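Local atomic coordinates of similar to yteR (Bacilus subtilis) (Clostridium acetobutylicum, PDB entry 4WU0), a protein that probably hydrolyses unsaturated rhamnogalacturonan fragments derived from pectin, as a member of glycoside hydrolase family 105. Residues Tyr25-Glu39 with Glu344-Tyr356. Residues are numbered along the deposited sequence; the frame is centred on the assembly and turned at random.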
ATOM      1  N   TYR A  25      -5.044  -6.393   6.040  1.00 12.86           N
ATOM      2  CA  TYR A  25      -4.948  -5.109   5.339  1.00 12.10           C
ATOM      3  C   TYR A  25      -5.153  -5.236   3.845  1.00 12.53           C
ATOM      4  O   TYR A  25      -5.682  -4.315   3.215  1.00 12.09           O
ATOM      5  CB  TYR A  25      -3.569  -4.461   5.586  1.00 12.38           C
ATOM      6  CG  TYR A  25      -2.383  -5.234   5.026  1.00 12.43           C
ATOM      7  CD1 TYR A  25      -1.663  -6.104   5.823  1.00 13.46           C
ATOM      8  CD2 TYR A  25      -1.981  -5.078   3.713  1.00 12.19           C
ATOM      9  CE1 TYR A  25      -0.567  -6.801   5.327  1.00 13.32           C
ATOM     10  CE2 TYR A  25      -0.898  -5.800   3.194  1.00 12.41           C
ATOM     11  CZ  TYR A  25      -0.190  -6.645   4.011  1.00 15.03           C
ATOM     12  OH  TYR A  25       0.901  -7.340   3.509  1.00 15.03           O
ATOM     13  N   GLU A  26      -4.756  -6.368   3.268  1.00 13.32           N
ATOM     14  CA  GLU A  26      -4.820  -6.518   1.823  1.00 13.11           C
ATOM     15  C   GLU A  26      -6.251  -6.713   1.348  1.00 13.41           C
ATOM     16  O   GLU A  26      -6.552  -6.539   0.173  1.00 12.92           O
ATOM     17  CB  GLU A  26      -3.896  -7.660   1.341  1.00 11.81           C
ATOM     18  CG  GLU A  26      -4.281  -9.068   1.747  1.00 13.31           C
ATOM     19  CD  GLU A  26      -3.717  -9.516   3.086  1.00 18.89           C
ATOM     20  OE1 GLU A  26      -3.554  -8.682   4.002  1.00 17.21           O
ATOM     21  OE2 GLU A  26      -3.432 -10.734   3.226  1.00 18.51           O
ATOM     22  N   TYR A  27      -7.146  -7.081   2.260  1.00 11.60           N
ATOM     23  CA  TYR A  27      -8.540  -7.272   1.908  1.00 11.35           C
ATOM     24  C   TYR A  27      -9.244  -5.920   1.753  1.00 13.75           C
ATOM     25  O   TYR A  27      -9.941  -5.689   0.767  1.00 14.14           O
ATOM     26  CB  TYR A  27      -9.221  -8.167   2.955  1.00 11.82           C
ATOM     27  CG  TYR A  27      -8.596  -9.542   3.088  1.00 14.36           C
ATOM     28  CD1 TYR A  27      -7.850 -10.095   2.062  1.00 14.72           C
ATOM     29  CD2 TYR A  27      -8.776 -10.295   4.243  1.00 14.19           C
ATOM     30  CE1 TYR A  27      -7.295 -11.379   2.184  1.00 15.01           C
ATOM     31  CE2 TYR A  27      -8.215 -11.550   4.389  1.00 13.31           C
ATOM     32  CZ  TYR A  27      -7.494 -12.093   3.332  1.00 14.37           C
ATOM     33  OH  TYR A  27      -6.940 -13.343   3.453  1.00 16.07           O
ATOM     34  N   GLY A  28      -9.022  -4.994   2.685  1.00 13.51           N
ATOM     35  CA  GLY A  28      -9.517  -3.636   2.508  1.00 13.38           C
ATOM     36  C   GLY A  28      -8.938  -2.983   1.261  1.00 14.38           C
ATOM     37  O   GLY A  28      -9.622  -2.238   0.555  1.00 13.93           O
ATOM     38  N   LEU A  29      -7.664  -3.240   1.004  1.00 13.83           N
ATOM     39  CA  LEU A  29      -6.997  -2.713  -0.188  1.00 11.37           C
ATOM     40  C   LEU A  29      -7.706  -3.167  -1.485  1.00 11.05           C
ATOM     41  O   LEU A  29      -7.933  -2.373  -2.404  1.00 13.33           O
ATOM     42  CB  LEU A  29      -5.547  -3.174  -0.197  1.00 12.89           C
ATOM     43  CG  LEU A  29      -4.687  -2.951  -1.430  1.00 15.14           C
ATOM     44  CD1 LEU A  29      -4.544  -1.488  -1.808  1.00 15.89           C
ATOM     45  CD2 LEU A  29      -3.317  -3.563  -1.179  1.00 16.95           C
ATOM     46  N   THR A  30      -8.048  -4.446  -1.545  1.00 12.34           N
ATOM     47  CA  THR A  30      -8.728  -5.000  -2.707  1.00 12.41           C
ATOM     48  C   THR A  30     -10.128  -4.398  -2.811  1.00 11.61           C
ATOM     49  O   THR A  30     -10.589  -4.049  -3.898  1.00 13.83           O
ATOM     50  CB  THR A  30      -8.763  -6.532  -2.629  1.00 13.60           C
ATOM     51  OG1 THR A  30      -7.425  -7.033  -2.728  1.00 15.51           O
ATOM     52  CG2 THR A  30      -9.595  -7.135  -3.748  1.00 12.56           C
ATOM     53  N   LEU A  31     -10.810  -4.260  -1.676  1.00 11.24           N
ATOM     54  CA  LEU A  31     -12.111  -3.644  -1.688  1.00 12.26           C
ATOM     55  C   LEU A  31     -12.062  -2.166  -2.107  1.00 12.32           C
ATOM     56  O   LEU A  31     -13.000  -1.670  -2.751  1.00 14.72           O
ATOM     57  CB  LEU A  31     -12.803  -3.781  -0.323  1.00 14.71           C
ATOM     58  CG  LEU A  31     -13.147  -5.212   0.084  1.00 15.57           C
ATOM     59  CD1 LEU A  31     -13.805  -5.210   1.463  1.00 17.14           C
ATOM     60  CD2 LEU A  31     -14.063  -5.893  -0.927  1.00 15.66           C
ATOM     61  N   ASP A  32     -10.986  -1.470  -1.731  1.00 13.08           N
ATOM     62  CA  ASP A  32     -10.784  -0.080  -2.136  1.00 13.78           C
ATOM     63  C   ASP A  32     -10.703  -0.005  -3.679  1.00 15.58           C
ATOM     64  O   ASP A  32     -11.173   0.949  -4.285  1.00 14.04           O
ATOM     65  CB  ASP A  32      -9.493   0.489  -1.505  1.00 13.78           C
ATOM     66  CG  ASP A  32      -9.609   0.774   0.013  1.00 19.48           C
ATOM     67  OD1 ASP A  32     -10.729   1.009   0.498  1.00 19.46           O
ATOM     68  OD2 ASP A  32      -8.570   0.800   0.737  1.00 17.89           O
ATOM     69  N   GLY A  33     -10.083  -1.005  -4.304  1.00 14.33           N
ATOM     70  CA  GLY A  33     -10.061  -1.088  -5.755  1.00 13.45           C
ATOM     71  C   GLY A  33     -11.444  -1.354  -6.328  1.00 14.42           C
ATOM     72  O   GLY A  33     -11.858  -0.750  -7.317  1.00 14.42           O
ATOM     73  N   ILE A  34     -12.177  -2.268  -5.711  1.00 14.46           N
ATOM     74  CA  ILE A  34     -13.530  -2.578  -6.164  1.00 14.67           C
ATOM     75  C   ILE A  34     -14.440  -1.349  -6.005  1.00 13.30           C
ATOM     76  O   ILE A  34     -15.348  -1.119  -6.793  1.00 15.41           O
ATOM     77  CB  ILE A  34     -14.082  -3.841  -5.466  1.00 14.71           C
ATOM     78  CG1 ILE A  34     -13.262  -5.058  -5.926  1.00 15.75           C
ATOM     79  CG2 ILE A  34     -15.559  -4.042  -5.807  1.00 18.53           C
ATOM     80  CD1 ILE A  34     -13.579  -6.344  -5.208  1.00 18.67           C
ATOM     81  N   ALA A  35     -14.179  -0.537  -4.988  1.00 13.05           N
ATOM     82  CA  ALA A  35     -14.977   0.659  -4.780  1.00 13.61           C
ATOM     83  C   ALA A  35     -14.825   1.644  -5.937  1.00 13.79           C
ATOM     84  O   ALA A  35     -15.769   2.364  -6.255  1.00 15.78           O
ATOM     85  CB  ALA A  35     -14.648   1.321  -3.460  1.00 15.93           C
ATOM     86  N   LYS A  36     -13.658   1.670  -6.586  1.00 15.55           N
ATOM     87  CA  LYS A  36     -13.490   2.528  -7.760  1.00 18.20           C
ATOM     88  C   LYS A  36     -14.328   2.027  -8.943  1.00 19.24           C
ATOM     89  O   LYS A  36     -14.829   2.817  -9.742  1.00 18.80           O
ATOM     90  CB  LYS A  36     -12.024   2.633  -8.174  1.00 16.34           C
ATOM     91  CG  LYS A  36     -11.087   3.215  -7.118  1.00 24.63           C
ATOM     92  CD  LYS A  36     -11.560   4.502  -6.474  1.00 29.03           C
ATOM     93  CE  LYS A  36     -11.250   5.729  -7.295  1.00 45.11           C
ATOM     94  NZ  LYS A  36     -11.480   6.989  -6.513  1.00 50.64           N
ATOM     95  N   VAL A  37     -14.484   0.711  -9.042  1.00 16.18           N
ATOM     96  CA  VAL A  37     -15.311   0.134 -10.087  1.00 15.93           C
ATOM     97  C   VAL A  37     -16.780   0.467  -9.836  1.00 20.67           C
ATOM     98  O   VAL A  37     -17.503   0.804 -10.765  1.00 17.27           O
ATOM     99  CB  VAL A  37     -15.081  -1.379 -10.196  1.00 15.48           C
ATOM    100  CG1 VAL A  37     -16.029  -2.009 -11.198  1.00 18.93           C
ATOM    101  CG2 VAL A  37     -13.644  -1.625 -10.571  1.00 14.27           C
ATOM    102  N   TYR A  38     -17.202   0.431  -8.570  1.00 16.27           N
ATOM    103  CA  TYR A  38     -18.529   0.903  -8.193  1.00 18.01           C
ATOM    104  C   TYR A  38     -18.723   2.364  -8.601  1.00 17.67           C
ATOM    105  O   TYR A  38     -19.748   2.731  -9.187  1.00 20.79           O
ATOM    106  CB  TYR A  38     -18.771   0.745  -6.684  1.00 15.27           C
ATOM    107  CG  TYR A  38     -20.085   1.329  -6.262  1.00 17.27           C
ATOM    108  CD1 TYR A  38     -21.274   0.885  -6.822  1.00 18.55           C
ATOM    109  CD2 TYR A  38     -20.143   2.334  -5.307  1.00 18.74           C
ATOM    110  CE1 TYR A  38     -22.496   1.440  -6.443  1.00 23.31           C
ATOM    111  CE2 TYR A  38     -21.348   2.882  -4.925  1.00 21.68           C
ATOM    112  CZ  TYR A  38     -22.519   2.434  -5.496  1.00 24.23           C
ATOM    113  OH  TYR A  38     -23.712   2.985  -5.078  1.00 26.35           O
ATOM    114  N   GLU A  39     -17.724   3.191  -8.321  1.00 17.78           N
ATOM    115  CA  GLU A  39     -17.795   4.622  -8.609  1.00 17.86           C
ATOM    116  C   GLU A  39     -18.080   4.891 -10.079  1.00 20.29           C
ATOM    117  O   GLU A  39     -18.950   5.710 -10.403  1.00 19.95           O
ATOM    118  CB  GLU A  39     -16.473   5.290  -8.211  1.00 19.61           C
ATOM    119  CG  GLU A  39     -16.364   6.788  -8.479  1.00 29.15           C
ATOM    120  CD  GLU A  39     -15.020   7.342  -8.019  1.00 44.00           C
ATOM    121  OE1 GLU A  39     -14.416   8.158  -8.749  1.00 50.83           O
ATOM    122  OE2 GLU A  39     -14.560   6.941  -6.927  1.00 46.85           O
ATOM    123  N   GLU A 344      -3.567 -12.975  -5.508  1.00 12.07           N
ATOM    124  CA  GLU A 344      -3.359 -12.571  -4.131  1.00 14.27           C
ATOM    125  C   GLU A 344      -3.755 -11.106  -3.974  1.00 14.53           C
ATOM    126  O   GLU A 344      -3.282 -10.251  -4.709  1.00 12.02           O
ATOM    127  CB  GLU A 344      -1.887 -12.800  -3.767  1.00 13.64           C
ATOM    128  CG  GLU A 344      -1.327 -11.986  -2.620  1.00 14.64           C
ATOM    129  CD  GLU A 344      -2.091 -12.168  -1.347  1.00 17.26           C
ATOM    130  OE1 GLU A 344      -2.558 -13.299  -1.079  1.00 18.46           O
ATOM    131  OE2 GLU A 344      -2.221 -11.163  -0.611  1.00 16.80           O
ATOM    132  N   PRO A 345      -4.615 -10.813  -2.991  1.00 12.58           N
ATOM    133  CA  PRO A 345      -5.073  -9.445  -2.766  1.00 11.96           C
ATOM    134  C   PRO A 345      -4.009  -8.350  -2.654  1.00 13.88           C
ATOM    135  O   PRO A 345      -4.287  -7.213  -3.049  1.00 13.54           O
ATOM    136  CB  PRO A 345      -5.906  -9.583  -1.492  1.00 13.70           C
ATOM    137  CG  PRO A 345      -6.503 -10.936  -1.622  1.00 14.63           C
ATOM    138  CD  PRO A 345      -5.386 -11.770  -2.170  1.00 13.92           C
ATOM    139  N   LYS A 346      -2.818  -8.659  -2.150  1.00 13.57           N
ATOM    140  CA  LYS A 346      -1.763  -7.656  -2.084  1.00 11.87           C
ATOM    141  C   LYS A 346      -1.368  -7.156  -3.484  1.00 11.43           C
ATOM    142  O   LYS A 346      -0.906  -6.027  -3.630  1.00 14.48           O
ATOM    143  CB  LYS A 346      -0.544  -8.202  -1.359  1.00 13.90           C
ATOM    144  CG  LYS A 346      -0.760  -8.482   0.119  1.00 13.84           C
ATOM    145  CD  LYS A 346       0.439  -9.192   0.724  1.00 14.42           C
ATOM    146  CE  LYS A 346       0.075 -10.012   1.948  1.00 16.28           C
ATOM    147  NZ  LYS A 346      -0.440 -11.329   1.568  1.00 16.60           N
ATOM    148  N   GLY A 347      -1.591  -7.981  -4.507  1.00 12.11           N
ATOM    149  CA  GLY A 347      -1.413  -7.560  -5.893  1.00 14.85           C
ATOM    150  C   GLY A 347      -2.699  -7.106  -6.576  1.00 12.89           C
ATOM    151  O   GLY A 347      -2.693  -6.164  -7.365  1.00 13.96           O
ATOM    152  N   LEU A 348      -3.807  -7.789  -6.278  1.00 13.57           N
ATOM    153  CA  LEU A 348      -5.072  -7.491  -6.946  1.00 12.17           C
ATOM    154  C   LEU A 348      -5.529  -6.065  -6.695  1.00 13.20           C
ATOM    155  O   LEU A 348      -5.988  -5.381  -7.598  1.00 13.36           O
ATOM    156  CB  LEU A 348      -6.175  -8.458  -6.493  1.00 12.02           C
ATOM    157  CG  LEU A 348      -5.996  -9.916  -6.883  1.00 12.84           C
ATOM    158  CD1 LEU A 348      -6.924 -10.822  -6.087  1.00 14.51           C
ATOM    159  CD2 LEU A 348      -6.242 -10.116  -8.347  1.00 14.91           C
ATOM    160  N   GLY A 349      -5.467  -5.628  -5.456  1.00 12.02           N
ATOM    161  CA  GLY A 349      -5.905  -4.278  -5.131  1.00 12.26           C
ATOM    162  C   GLY A 349      -5.160  -3.211  -5.902  1.00 12.28           C
ATOM    163  O   GLY A 349      -5.769  -2.361  -6.546  1.00 12.54           O
ATOM    164  N   PRO A 350      -3.820  -3.226  -5.824  1.00 12.09           N
ATOM    165  CA  PRO A 350      -3.046  -2.238  -6.582  1.00 12.18           C
ATOM    166  C   PRO A 350      -3.283  -2.332  -8.077  1.00 12.24           C
ATOM    167  O   PRO A 350      -3.294  -1.307  -8.752  1.00 12.89           O
ATOM    168  CB  PRO A 350      -1.594  -2.592  -6.220  1.00 13.66           C
ATOM    169  CG  PRO A 350      -1.718  -3.134  -4.825  1.00 13.78           C
ATOM    170  CD  PRO A 350      -2.988  -3.923  -4.819  1.00 13.07           C
ATOM    171  N   PHE A 351      -3.476  -3.534  -8.603  1.00 12.40           N
ATOM    172  CA  PHE A 351      -3.776  -3.657 -10.033  1.00 14.21           C
ATOM    173  C   PHE A 351      -5.121  -3.005 -10.388  1.00 12.55           C
ATOM    174  O   PHE A 351      -5.241  -2.293 -11.387  1.00 12.83           O
ATOM    175  CB  PHE A 351      -3.737  -5.108 -10.517  1.00 13.03           C
ATOM    176  CG  PHE A 351      -4.034  -5.222 -11.981  1.00 15.37           C
ATOM    177  CD1 PHE A 351      -3.057  -4.948 -12.905  1.00 16.21           C
ATOM    178  CD2 PHE A 351      -5.313  -5.506 -12.431  1.00 15.00           C
ATOM    179  CE1 PHE A 351      -3.341  -4.988 -14.281  1.00 17.38           C
ATOM    180  CE2 PHE A 351      -5.585  -5.566 -13.788  1.00 16.76           C
ATOM    181  CZ  PHE A 351      -4.580  -5.296 -14.710  1.00 15.41           C
ATOM    182  N   LEU A 352      -6.147  -3.216  -9.575  1.00 13.03           N
ATOM    183  CA  LEU A 352      -7.418  -2.540  -9.784  1.00 12.96           C
ATOM    184  C   LEU A 352      -7.263  -1.031  -9.755  1.00 13.23           C
ATOM    185  O   LEU A 352      -7.843  -0.321 -10.580  1.00 13.60           O
ATOM    186  CB  LEU A 352      -8.390  -2.924  -8.672  1.00 14.56           C
ATOM    187  CG  LEU A 352      -8.973  -4.329  -8.705  1.00 15.88           C
ATOM    188  CD1 LEU A 352      -9.580  -4.676  -7.345  1.00 17.26           C
ATOM    189  CD2 LEU A 352     -10.032  -4.385  -9.800  1.00 14.34           C
ATOM    190  N   LEU A 353      -6.508  -0.537  -8.767  1.00 13.14           N
ATOM    191  CA  LEU A 353      -6.312   0.901  -8.607  1.00 13.49           C
ATOM    192  C   LEU A 353      -5.529   1.512  -9.765  1.00 14.33           C
ATOM    193  O   LEU A 353      -5.882   2.589 -10.262  1.00 14.09           O
ATOM    194  CB  LEU A 353      -5.622   1.210  -7.262  1.00 13.43           C
ATOM    195  CG  LEU A 353      -6.469   0.847  -6.043  1.00 13.46           C
ATOM    196  CD1 LEU A 353      -5.630   0.888  -4.755  1.00 19.73           C
ATOM    197  CD2 LEU A 353      -7.651   1.805  -5.905  1.00 16.15           C
ATOM    198  N   ALA A 354      -4.462   0.837 -10.190  1.00 13.78           N
ATOM    199  CA  ALA A 354      -3.712   1.292 -11.357  1.00 14.29           C
ATOM    200  C   ALA A 354      -4.600   1.313 -12.585  1.00 13.83           C
ATOM    201  O   ALA A 354      -4.517   2.230 -13.398  1.00 14.26           O
ATOM    202  CB  ALA A 354      -2.502   0.377 -11.588  1.00 14.72           C
ATOM    203  N   SER A 355      -5.424   0.283 -12.746  1.00 13.66           N
ATOM    204  CA  SER A 355      -6.314   0.206 -13.902  1.00 13.99           C
ATOM    205  C   SER A 355      -7.292   1.372 -13.913  1.00 14.48           C
ATOM    206  O   SER A 355      -7.527   1.986 -14.947  1.00 14.93           O
ATOM    207  CB  SER A 355      -7.101  -1.100 -13.877  1.00 14.51           C
ATOM    208  OG  SER A 355      -6.233  -2.213 -13.952  1.00 14.85           O
ATOM    209  N   TYR A 356      -7.862   1.683 -12.753  1.00 14.46           N
ATOM    210  CA  TYR A 356      -8.786   2.799 -12.662  1.00 16.53           C
ATOM    211  C   TYR A 356      -8.081   4.090 -13.088  1.00 15.39           C
ATOM    212  O   TYR A 356      -8.638   4.875 -13.853  1.00 15.94           O
ATOM    213  CB  TYR A 356      -9.341   2.916 -11.242  1.00 17.03           C
ATOM    214  CG  TYR A 356     -10.165   4.158 -11.008  1.00 17.10           C
ATOM    215  CD1 TYR A 356     -11.486   4.219 -11.408  1.00 19.99           C
ATOM    216  CD2 TYR A 356      -9.605   5.277 -10.409  1.00 23.49           C
ATOM    217  CE1 TYR A 356     -12.245   5.366 -11.213  1.00 21.99           C
ATOM    218  CE2 TYR A 356     -10.357   6.438 -10.216  1.00 31.78           C
ATOM    219  CZ  TYR A 356     -11.673   6.464 -10.615  1.00 30.69           C
ATOM    220  OH  TYR A 356     -12.428   7.600 -10.420  1.00 40.97           O
TER
HETATM  221  O   HOH W   1      -4.033 -12.818   1.408  1.00 19.40           O
HETATM  222  O   HOH W   2      -1.594 -12.573   3.955  1.00 27.60           O
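Thr30 plugs into a pocket formed by Pro345, Leu348, Gly349 and Leu352, its OG1 against Pro345 CB, a knob-into-hole fit between two near-parallel helices of the (alpha/alpha)6 barrel of this six-hairpin clan, crossing at 24°. The chain's final helix here lies against an early one, and the backbones come so close because Gly33 and Gly349 have no side chains: the CA atoms of Thr30 and Gly349 are 3.8 Å apart. Leu353 returns the fit, its CD2 lying 3.8 Å from Gly33 CA and its CD1 meeting Leu29 CD1. Leu352 CD1 rests on Thr30 O and Ile34 CG1; Leu352 also packs on Met8 and Ile12 of helix 4-14. Pro345 CG meets the Tyr27 ring at its edge.

At the N-terminal end, Glu344 caps its own helix: OE2 takes Lys346 N from one face of the carboxylate plane and Lys346 NZ, at 2.8 Å, from the other. NZ also hydrogen-bonds to Tyr318 O and makes a long, weak salt bridge to Glu26 OE2 (3.5 Å), a pair that water 2 links. At the far end, Lys36 CB lies 3.6 Å from Tyr356 CD1; the folded lysine chain (chi2 -49°, chi3 -82°), its CE doubtfully placed, brings NZ to Glu39 OE2 at 3.1 Å.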